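Local coordinates for beta-hydroxyacyl-(Acyl-carrier-protein) dehydratase FabA/FabZ (PDB 6QSR) that probably acts as a hotdog-fold dehydratase (lyase), pairing with a second dehydratase chain in the biosynthesis of aryl polyene pigments, at residues Pro37-Ile45 / Cys54-Leu64; Phe121-Asn132 / Glu144-Val155. All blocks are in the same frame, centred on the assembly; numbering follows the deposited sequence.

Following the chain from its N terminus, contact 1 closes first: the turn between strands 43-48 and 51-57 brings Cys54-Leu64 back against Pro37-Ile45. Helix 79-97 follows later and packs on the curved antiparallel sheet, as in the hotdog fold; after strand 107-116, contact 2 opens, closing the loop between strands 126-133 and 140-149 and taking in the tight turn into strand 152-162. The contacts are in series, neither nested nor crossed. Strands 51-57 and 126-133 are neighbours, so both contacts belong to one sheet; Gln55 NE2 bonds Asp128 OD1, and Val58 O probably accepts from Gly124 N.

Contact 1 of 2, residues Pro37-Ile45 / Cys54-Leu64; sequences PMVLLEQVI and CQVTVSRDGVL
Glu42 turns its CG anti to its own carbonyl carbon (chi1 -71°) and runs extended beyond it, which carries the carboxylate across to the backbone of Thr57 and Val63. This happens where a beta hairpin opens: next to the antiparallel pair Val44-Cys54, a classic beta bulge sets both Glu42 and Gln43 against Gln55. Gln55 O thus accepts two bonds, from Glu42 N at 3.0 Å and, tilted 23° from the carbonyl plane, from Gln43 N; Gln55 N returns one to Gln43 O. Glutamate suits its place because both its oxygens find N-H groups. Thr57 N reaches Glu42 OE1 at 3.0 Å, coming in 49° out of the carboxylate plane, while Val63 N makes a weak bond to Glu42 OE2. Gly62, with no side chain, lets that oxygen lie close to its CA. The stem of Glu42 crosses Val56 at about a right angle and slides past Val63, whose CG2 lies 3.8 Å from Glu42 CG.

Away from the carboxylate, branched aliphatic side chains pack together. Leu64 CD2 rests 3.9 Å from Leu40 CB, and with Val56 CG2 it packs about Leu40 O, a buried oxygen that has no polar partner. On the inner face Leu41 CD1 meets Cys54 CB at 4.0 Å, and helix 79-97 lies against Leu41, Val44, Cys54 and Val56. Val39 also touches His34 of the sodium site. Farther from the strands, the two loops are joined through solvent: one water donates to Pro37 O and to Val63 O, 2.6 Å from each.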
loop_
_atom_site.group_PDB
_atom_site.type_symbol
_atom_site.label_atom_id
_atom_site.label_comp_id
_atom_site.label_asym_id
_atom_site.label_seq_id
_atom_site.Cartn_x
_atom_site.Cartn_y
_atom_site.Cartn_z
ATOM N N PRO B 37 -12.216 7.695 -3.328
ATOM C CA PRO B 37 -11.006 8.373 -2.832
ATOM C C PRO B 37 -9.694 7.548 -2.819
ATOM O O PRO B 37 -8.691 8.031 -2.281
ATOM C CB PRO B 37 -11.408 8.753 -1.397
ATOM C CG PRO B 37 -12.347 7.666 -0.982
ATOM C CD PRO B 37 -13.093 7.255 -2.225
ATOM N N MET B 38 -9.682 6.351 -3.418
ATOM C CA MET B 38 -8.506 5.464 -3.395
ATOM C C MET B 38 -7.590 5.544 -4.628
ATOM O O MET B 38 -6.885 4.582 -4.939
ATOM C CB MET B 38 -8.951 4.009 -3.144
ATOM C CG MET B 38 -9.280 3.740 -1.692
ATOM S SD MET B 38 -7.885 4.025 -0.584
ATOM C CE MET B 38 -6.647 2.924 -1.266
ATOM N N VAL B 39 -7.582 6.685 -5.317
ATOM C CA VAL B 39 -6.562 6.962 -6.325
ATOM C C VAL B 39 -5.623 7.951 -5.672
ATOM O O VAL B 39 -6.032 9.064 -5.329
ATOM C CB VAL B 39 -7.153 7.559 -7.610
ATOM C CG1 VAL B 39 -6.047 7.953 -8.585
ATOM C CG2 VAL B 39 -8.117 6.576 -8.249
ATOM N N LEU B 40 -4.366 7.546 -5.509
ATOM C CA LEU B 40 -3.381 8.329 -4.780
ATOM C C LEU B 40 -2.319 8.943 -5.712
ATOM O O LEU B 40 -1.229 9.265 -5.269
ATOM C CB LEU B 40 -2.732 7.464 -3.684
ATOM C CG LEU B 40 -3.544 7.349 -2.388
ATOM C CD1 LEU B 40 -4.678 6.336 -2.513
ATOM C CD2 LEU B 40 -2.643 6.995 -1.217
ATOM N N LEU B 41 -2.657 9.115 -6.990
ATOM C CA LEU B 41 -1.806 9.828 -7.947
ATOM C C LEU B 41 -2.657 10.880 -8.643
ATOM O O LEU B 41 -3.876 10.747 -8.706
ATOM C CB LEU B 41 -1.203 8.866 -8.980
ATOM C CG LEU B 41 -0.479 7.627 -8.450
ATOM C CD1 LEU B 41 -0.191 6.650 -9.584
ATOM C CD2 LEU B 41 0.805 8.031 -7.747
ATOM N N GLU B 42 -2.005 11.906 -9.175
ATOM C CA GLU B 42 -2.683 13.027 -9.838
ATOM C C GLU B 42 -2.371 13.187 -11.327
ATOM O O GLU B 42 -3.220 13.661 -12.064
ATOM C CB GLU B 42 -2.376 14.326 -9.083
ATOM C CG GLU B 42 -3.079 14.372 -7.732
ATOM C CD GLU B 42 -2.680 15.533 -6.840
ATOM O OE1 GLU B 42 -1.554 16.061 -6.966
ATOM O OE2 GLU B 42 -3.505 15.906 -5.975
ATOM N N GLN B 43 -1.181 12.786 -11.775
ATOM C CA GLN B 43 -0.740 13.070 -13.140
ATOM C C GLN B 43 0.112 11.926 -13.711
ATOM O O GLN B 43 1.049 11.471 -13.048
ATOM C CB GLN B 43 0.076 14.362 -13.104
ATOM C CG GLN B 43 0.469 14.941 -14.450
ATOM C CD GLN B 43 -0.356 16.145 -14.859
ATOM O OE1 GLN B 43 -1.580 16.171 -14.693
ATOM N NE2 GLN B 43 0.314 17.155 -15.408
ATOM N N VAL B 44 -0.221 11.464 -14.923
ATOM C CA VAL B 44 0.679 10.587 -15.698
ATOM C C VAL B 44 1.649 11.510 -16.439
ATOM O O VAL B 44 1.216 12.377 -17.195
ATOM C CB VAL B 44 -0.057 9.702 -16.734
ATOM C CG1 VAL B 44 0.897 8.690 -17.353
ATOM C CG2 VAL B 44 -1.211 8.956 -16.099
ATOM N N ILE B 45 2.947 11.329 -16.206
ATOM C CA ILE B 45 3.987 12.128 -16.868
ATOM C C ILE B 45 4.528 11.390 -18.101
ATOM O O ILE B 45 4.686 11.988 -19.167
ATOM C CB ILE B 45 5.139 12.463 -15.896
ATOM C CG1 ILE B 45 4.631 13.200 -14.643
ATOM C CG2 ILE B 45 6.208 13.308 -16.580
ATOM C CD1 ILE B 45 4.000 14.556 -14.892
ATOM N N CYS B 54 4.770 8.905 -12.853
ATOM C CA CYS B 54 3.563 9.579 -12.391
ATOM C C CYS B 54 3.924 10.570 -11.297
ATOM O O CYS B 54 4.991 10.484 -10.675
ATOM C CB CYS B 54 2.550 8.580 -11.830
ATOM S SG CYS B 54 1.824 7.476 -13.052
ATOM N N GLN B 55 3.002 11.486 -11.044
ATOM C CA GLN B 55 3.243 12.591 -10.149
ATOM C C GLN B 55 2.064 12.819 -9.218
ATOM O O GLN B 55 0.912 12.558 -9.571
ATOM C CB GLN B 55 3.536 13.852 -10.968
ATOM C CG GLN B 55 4.273 14.931 -10.208
ATOM C CD GLN B 55 4.780 16.040 -11.115
ATOM O OE1 GLN B 55 3.999 16.842 -11.611
ATOM N NE2 GLN B 55 6.096 16.101 -11.316
ATOM N N VAL B 56 2.368 13.297 -8.015
ATOM C CA VAL B 56 1.344 13.642 -7.042
ATOM C C VAL B 56 1.902 14.640 -6.043
ATOM O O VAL B 56 3.090 14.592 -5.724
ATOM C CB VAL B 56 0.809 12.380 -6.326
ATOM C CG1 VAL B 56 1.872 11.732 -5.442
ATOM C CG2 VAL B 56 -0.446 12.712 -5.528
ATOM N N THR B 57 1.045 15.533 -5.550
ATOM C CA THR B 57 1.474 16.601 -4.642
ATOM C C THR B 57 0.852 16.375 -3.259
ATOM O O THR B 57 -0.323 16.037 -3.145
ATOM C CB THR B 57 1.137 17.994 -5.234
ATOM O OG1 THR B 57 1.802 18.136 -6.494
ATOM C CG2 THR B 57 1.586 19.135 -4.313
ATOM N N VAL B 58 1.660 16.531 -2.213
ATOM C CA VAL B 58 1.189 16.366 -0.841
ATOM C C VAL B 58 0.463 17.655 -0.441
ATOM O O VAL B 58 1.088 18.647 -0.053
ATOM C CB VAL B 58 2.338 16.034 0.143
ATOM C CG1 VAL B 58 1.781 15.798 1.544
ATOM C CG2 VAL B 58 3.118 14.802 -0.314
ATOM N N SER B 59 -0.860 17.639 -0.555
ATOM C CA SER B 59 -1.685 18.830 -0.338
ATOM C C SER B 59 -2.926 18.507 0.485
ATOM O O SER B 59 -3.360 17.360 0.529
ATOM C CB SER B 59 -2.126 19.405 -1.688
ATOM O OG SER B 59 -3.044 18.530 -2.335
ATOM N N ARG B 60 -3.501 19.534 1.105
ATOM C CA ARG B 60 -4.759 19.398 1.849
ATOM C C ARG B 60 -5.993 19.341 0.936
ATOM O O ARG B 60 -7.061 18.904 1.370
ATOM C CB ARG B 60 -4.933 20.552 2.837
ATOM C CG ARG B 60 -3.801 20.707 3.842
ATOM C CD ARG B 60 -4.076 21.837 4.823
ATOM N NE ARG B 60 -5.176 21.519 5.740
ATOM C CZ ARG B 60 -6.464 21.847 5.580
ATOM N NH1 ARG B 60 -6.898 22.526 4.514
ATOM N NH2 ARG B 60 -7.346 21.478 6.508
ATOM N N ASP B 61 -5.856 19.791 -0.309
ATOM C CA ASP B 61 -6.971 19.810 -1.266
ATOM C C ASP B 61 -6.958 18.653 -2.275
ATOM O O ASP B 61 -7.932 18.475 -3.011
ATOM C CB ASP B 61 -7.022 21.149 -2.017
ATOM C CG ASP B 61 -5.814 21.373 -2.918
ATOM O OD1 ASP B 61 -5.995 21.516 -4.149
ATOM O OD2 ASP B 61 -4.682 21.407 -2.394
ATOM N N GLY B 62 -5.882 17.868 -2.306
ATOM C CA GLY B 62 -5.715 16.839 -3.334
ATOM C C GLY B 62 -6.061 15.443 -2.868
ATOM O O GLY B 62 -6.572 15.246 -1.764
ATOM N N VAL B 63 -5.726 14.477 -3.719
ATOM C CA VAL B 63 -6.048 13.064 -3.507
ATOM C C VAL B 63 -5.404 12.426 -2.252
ATOM O O VAL B 63 -5.903 11.431 -1.728
ATOM C CB VAL B 63 -5.704 12.207 -4.754
ATOM C CG1 VAL B 63 -6.405 12.745 -6.005
ATOM C CG2 VAL B 63 -4.199 12.090 -4.972
ATOM N N LEU B 64 -4.291 12.987 -1.785
ATOM C CA LEU B 64 -3.626 12.491 -0.588
ATOM C C LEU B 64 -4.191 13.053 0.728
ATOM O O LEU B 64 -3.827 12.561 1.792
ATOM C CB LEU B 64 -2.121 12.789 -0.664
ATOM C CG LEU B 64 -1.410 12.251 -1.898
ATOM C CD1 LEU B 64 0.029 12.723 -1.889
ATOM C CD2 LEU B 64 -1.459 10.739 -1.972
HETATM O O HOH W 1 -8.377 10.641 -2.116
HETATM O O HOH W 2 0.720 16.648 -8.714
#

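Contact 2 of 2, residues Phe121-Asn132 / Glu144-Val155; sequences FTQGSVLDIQMN and EGEISCYGTVLV
Val155 CG2 meets the edge of the Phe121 ring, 3.6 Å from CZ, with Leu154 CD1 also at that edge; Leu127 CD1 lies above one face, offset toward the rim. A flat aromatic suits this spot because its edge meets Leu154 and Val155 while a face takes Leu127. Further along the same apolar face, Ile129 and Ile147 lie side by side, their CG1 atoms 4.1 Å apart. Met131, bent at chi2 (-58°) and chi3 (-73°), folds its SD to 3.4 Å from Gly145 CA, where the lack of a side chain admits it.

The strand residues among these are positioned by an antiparallel ladder. Three hydrogen-bonded pairs, Asp128-Ser148, Gln130-Glu146 and Asn132-Glu144, alternate with two non-hydrogen-bonded ones; Asp128 N to Ser148 O, at 2.8 Å, is nearly straight (174°). A type I' turn from Cys149 to Thr152 leads into the next strand, and a classic bulge sets both Leu154 and Val155 against Ile147, aiming them at Phe121. Outside these segments, helix 79-97 packs on Ile129, Met131 and Ile147.

The other face is polar and wet. One water joins Asp128 OD2 (2.7 Å), Ser148 OG and Gly151 N; a second links the same OD2 to Val126 O and Tyr150 N. With Gln55 and His53 bonding to Asp128 OD1, both oxygens have donors, consistent with a carboxylate that stays ionised.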
loop_
_atom_site.group_PDB
_atom_site.type_symbol
_atom_site.label_atom_id
_atom_site.label_comp_id
_atom_site.label_asym_id
_atom_site.label_seq_id
_atom_site.Cartn_x
_atom_site.Cartn_y
_atom_site.Cartn_z
ATOM N N PHE B 121 6.271 12.497 4.155
ATOM C CA PHE B 121 6.442 13.470 3.072
ATOM C C PHE B 121 5.748 14.764 3.459
ATOM O O PHE B 121 4.540 14.779 3.721
ATOM C CB PHE B 121 5.859 12.937 1.763
ATOM C CG PHE B 121 6.444 11.619 1.329
ATOM C CD1 PHE B 121 5.755 10.432 1.544
ATOM C CD2 PHE B 121 7.687 11.564 0.698
ATOM C CE1 PHE B 121 6.297 9.211 1.137
ATOM C CE2 PHE B 121 8.232 10.349 0.284
ATOM C CZ PHE B 121 7.536 9.172 0.522
ATOM N N THR B 122 6.506 15.858 3.467
ATOM C CA THR B 122 5.998 17.121 3.973
ATOM C C THR B 122 4.961 17.724 3.026
ATOM O O THR B 122 5.039 17.570 1.803
ATOM C CB THR B 122 7.135 18.126 4.261
ATOM O OG1 THR B 122 7.930 18.295 3.092
ATOM C CG2 THR B 122 8.027 17.625 5.384
ATOM N N GLN B 123 3.973 18.376 3.631
ATOM C CA GLN B 123 2.970 19.186 2.946
ATOM C C GLN B 123 3.629 20.117 1.930
ATOM O O GLN B 123 4.614 20.781 2.255
ATOM C CB GLN B 123 2.223 20.038 3.986
ATOM C CG GLN B 123 0.951 20.689 3.479
ATOM C CD GLN B 123 -0.279 19.970 3.980
ATOM O OE1 GLN B 123 -0.703 20.161 5.128
ATOM N NE2 GLN B 123 -0.853 19.117 3.132
ATOM N N GLY B 124 3.094 20.148 0.709
ATOM C CA GLY B 124 3.669 20.929 -0.395
ATOM C C GLY B 124 4.671 20.210 -1.299
ATOM O O GLY B 124 5.045 20.744 -2.344
ATOM N N SER B 125 5.124 19.019 -0.906
ATOM C CA SER B 125 6.052 18.238 -1.725
ATOM C C SER B 125 5.398 17.734 -3.007
ATOM O O SER B 125 4.316 17.153 -2.965
ATOM C CB SER B 125 6.587 17.035 -0.950
ATOM O OG SER B 125 7.263 17.438 0.221
ATOM N N VAL B 126 6.067 17.968 -4.132
ATOM C CA VAL B 126 5.697 17.397 -5.423
ATOM C C VAL B 126 6.489 16.108 -5.586
ATOM O O VAL B 126 7.714 16.135 -5.660
ATOM C CB VAL B 126 5.967 18.391 -6.570
ATOM C CG1 VAL B 126 5.582 17.794 -7.920
ATOM C CG2 VAL B 126 5.187 19.668 -6.313
ATOM N N LEU B 127 5.783 14.975 -5.583
ATOM C CA LEU B 127 6.417 13.656 -5.604
ATOM C C LEU B 127 6.411 13.036 -7.001
ATOM O O LEU B 127 5.367 12.953 -7.644
ATOM C CB LEU B 127 5.710 12.724 -4.602
ATOM C CG LEU B 127 5.803 13.171 -3.136
ATOM C CD1 LEU B 127 5.163 12.125 -2.248
ATOM C CD2 LEU B 127 7.247 13.422 -2.702
ATOM N N ASP B 128 7.582 12.607 -7.460
ATOM C CA ASP B 128 7.722 11.887 -8.737
ATOM C C ASP B 128 7.875 10.407 -8.452
ATOM O O ASP B 128 8.836 9.995 -7.798
ATOM C CB ASP B 128 8.928 12.394 -9.532
ATOM C CG ASP B 128 8.703 13.782 -10.094
ATOM O OD1 ASP B 128 7.703 13.977 -10.820
ATOM O OD2 ASP B 128 9.522 14.680 -9.801
ATOM N N ILE B 129 6.919 9.612 -8.933
ATOM C CA ILE B 129 6.950 8.167 -8.748
ATOM C C ILE B 129 7.369 7.521 -10.077
ATOM O O ILE B 129 6.650 7.609 -11.072
ATOM C CB ILE B 129 5.595 7.636 -8.238
ATOM C CG1 ILE B 129 5.229 8.303 -6.895
ATOM C CG2 ILE B 129 5.648 6.129 -8.036
ATOM C CD1 ILE B 129 4.415 9.566 -7.022
ATOM N N GLN B 130 8.547 6.898 -10.085
ATOM C CA GLN B 130 9.144 6.341 -11.313
ATOM C C GLN B 130 9.422 4.855 -11.112
ATOM O O GLN B 130 10.246 4.491 -10.265
ATOM C CB GLN B 130 10.424 7.100 -11.672
ATOM C CG GLN B 130 10.157 8.481 -12.255
ATOM C CD GLN B 130 11.423 9.237 -12.630
ATOM O OE1 GLN B 130 11.985 9.041 -13.713
ATOM N NE2 GLN B 130 11.865 10.125 -11.744
ATOM N N MET B 131 8.716 4.007 -11.867
ATOM C CA MET B 131 8.847 2.542 -11.771
ATOM C C MET B 131 9.464 1.958 -13.056
ATOM O O MET B 131 9.105 2.372 -14.163
ATOM C CB MET B 131 7.487 1.881 -11.503
ATOM C CG MET B 131 6.687 2.457 -10.330
ATOM S SD MET B 131 7.603 2.374 -8.779
ATOM C CE MET B 131 7.530 0.619 -8.404
ATOM N N ASN B 132 10.379 1.001 -12.880
ATOM C CA ASN B 132 11.076 0.304 -13.974
ATOM C C ASN B 132 10.680 -1.170 -13.984
ATOM O O ASN B 132 10.772 -1.850 -12.957
ATOM C CB ASN B 132 12.593 0.376 -13.780
ATOM C CG ASN B 132 13.128 1.780 -13.852
ATOM O OD1 ASN B 132 12.661 2.596 -14.640
ATOM N ND2 ASN B 132 14.141 2.062 -13.048
ATOM N N GLU B 144 10.992 -2.426 -10.044
ATOM C CA GLU B 144 11.829 -1.640 -9.129
ATOM C C GLU B 144 11.349 -0.193 -9.219
ATOM O O GLU B 144 10.866 0.234 -10.276
ATOM C CB GLU B 144 13.298 -1.747 -9.520
ATOM C CG GLU B 144 14.262 -1.229 -8.462
ATOM C CD GLU B 144 15.693 -1.684 -8.699
ATOM O OE1 GLU B 144 16.427 -1.849 -7.700
ATOM O OE2 GLU B 144 16.083 -1.886 -9.873
ATOM N N GLY B 145 11.480 0.554 -8.122
ATOM C CA GLY B 145 10.866 1.878 -8.018
ATOM C C GLY B 145 11.649 2.938 -7.276
ATOM O O GLY B 145 12.489 2.634 -6.438
ATOM N N GLU B 146 11.337 4.191 -7.586
ATOM C CA GLU B 146 11.933 5.333 -6.919
ATOM C C GLU B 146 10.893 6.450 -6.764
ATOM O O GLU B 146 10.176 6.768 -7.722
ATOM C CB GLU B 146 13.133 5.795 -7.739
ATOM C CG GLU B 146 13.807 7.080 -7.305
ATOM C CD GLU B 146 14.779 7.560 -8.363
ATOM O OE1 GLU B 146 14.480 8.579 -9.024
ATOM O OE2 GLU B 146 15.820 6.891 -8.556
ATOM N N ILE B 147 10.793 7.004 -5.550
ATOM C CA ILE B 147 10.092 8.266 -5.311
ATOM C C ILE B 147 11.143 9.349 -5.087
ATOM O O ILE B 147 12.026 9.204 -4.237
ATOM C CB ILE B 147 9.109 8.200 -4.125
ATOM C CG1 ILE B 147 8.125 7.045 -4.333
ATOM C CG2 ILE B 147 8.338 9.518 -3.974
ATOM C CD1 ILE B 147 7.013 6.965 -3.317
ATOM N N SER B 148 11.028 10.427 -5.858
ATOM C CA SER B 148 11.915 11.576 -5.761
ATOM C C SER B 148 11.120 12.880 -5.667
ATOM O O SER B 148 9.925 12.933 -6.000
ATOM C CB SER B 148 12.867 11.602 -6.958
ATOM O OG SER B 148 12.167 11.810 -8.174
ATOM N N CYS B 149 11.792 13.921 -5.183
ATOM C CA CYS B 149 11.223 15.258 -5.090
ATOM C C CYS B 149 12.274 16.226 -5.604
ATOM O O CYS B 149 13.339 16.353 -4.991
ATOM C CB CYS B 149 10.840 15.605 -3.647
ATOM S SG CYS B 149 10.177 17.282 -3.492
ATOM N N TYR B 150 11.972 16.879 -6.728
ATOM C CA TYR B 150 12.946 17.723 -7.465
ATOM C C TYR B 150 14.332 17.068 -7.634
ATOM O O TYR B 150 15.381 17.676 -7.369
ATOM C CB TYR B 150 13.018 19.119 -6.826
ATOM C CG TYR B 150 11.868 20.011 -7.235
ATOM C CD1 TYR B 150 11.946 20.776 -8.398
ATOM C CD2 TYR B 150 10.697 20.083 -6.475
ATOM C CE1 TYR B 150 10.897 21.593 -8.793
ATOM C CE2 TYR B 150 9.638 20.898 -6.864
ATOM C CZ TYR B 150 9.747 21.652 -8.025
ATOM O OH TYR B 150 8.716 22.469 -8.429
ATOM N N GLY B 151 14.319 15.808 -8.066
ATOM C CA GLY B 151 15.544 15.049 -8.314
ATOM C C GLY B 151 16.190 14.374 -7.112
ATOM O O GLY B 151 17.063 13.529 -7.290
ATOM N N THR B 152 15.789 14.744 -5.895
ATOM C CA THR B 152 16.306 14.096 -4.689
ATOM C C THR B 152 15.533 12.817 -4.446
ATOM O O THR B 152 14.304 12.851 -4.282
ATOM C CB THR B 152 16.176 15.010 -3.456
ATOM O OG1 THR B 152 16.883 16.225 -3.709
ATOM C CG2 THR B 152 16.765 14.353 -2.214
ATOM N N VAL B 153 16.254 11.699 -4.419
ATOM C CA VAL B 153 15.643 10.384 -4.199
ATOM C C VAL B 153 15.272 10.243 -2.719
ATOM O O VAL B 153 16.135 10.355 -1.852
ATOM C CB VAL B 153 16.602 9.241 -4.612
ATOM C CG1 VAL B 153 16.019 7.890 -4.243
ATOM C CG2 VAL B 153 16.905 9.312 -6.109
ATOM N N LEU B 154 13.991 9.987 -2.452
ATOM C CA LEU B 154 13.464 9.813 -1.099
ATOM C C LEU B 154 13.090 8.374 -0.741
ATOM O O LEU B 154 13.088 8.034 0.437
ATOM C CB LEU B 154 12.228 10.690 -0.913
ATOM C CG LEU B 154 12.429 12.198 -1.045
ATOM C CD1 LEU B 154 11.084 12.887 -0.888
ATOM C CD2 LEU B 154 13.422 12.730 -0.027
ATOM N N VAL B 155 12.732 7.559 -1.739
ATOM C CA VAL B 155 12.358 6.161 -1.526
ATOM C C VAL B 155 12.898 5.316 -2.675
ATOM O O VAL B 155 12.848 5.742 -3.828
ATOM C CB VAL B 155 10.817 5.974 -1.468
ATOM C CG1 VAL B 155 10.463 4.548 -1.064
ATOM C CG2 VAL B 155 10.183 6.965 -0.509
HETATM O O HOH W 3 9.297 16.818 -7.859
HETATM O O HOH W 4 12.034 14.435 -8.811
HETATM O O HOH W 5 11.364 9.341 -9.055
#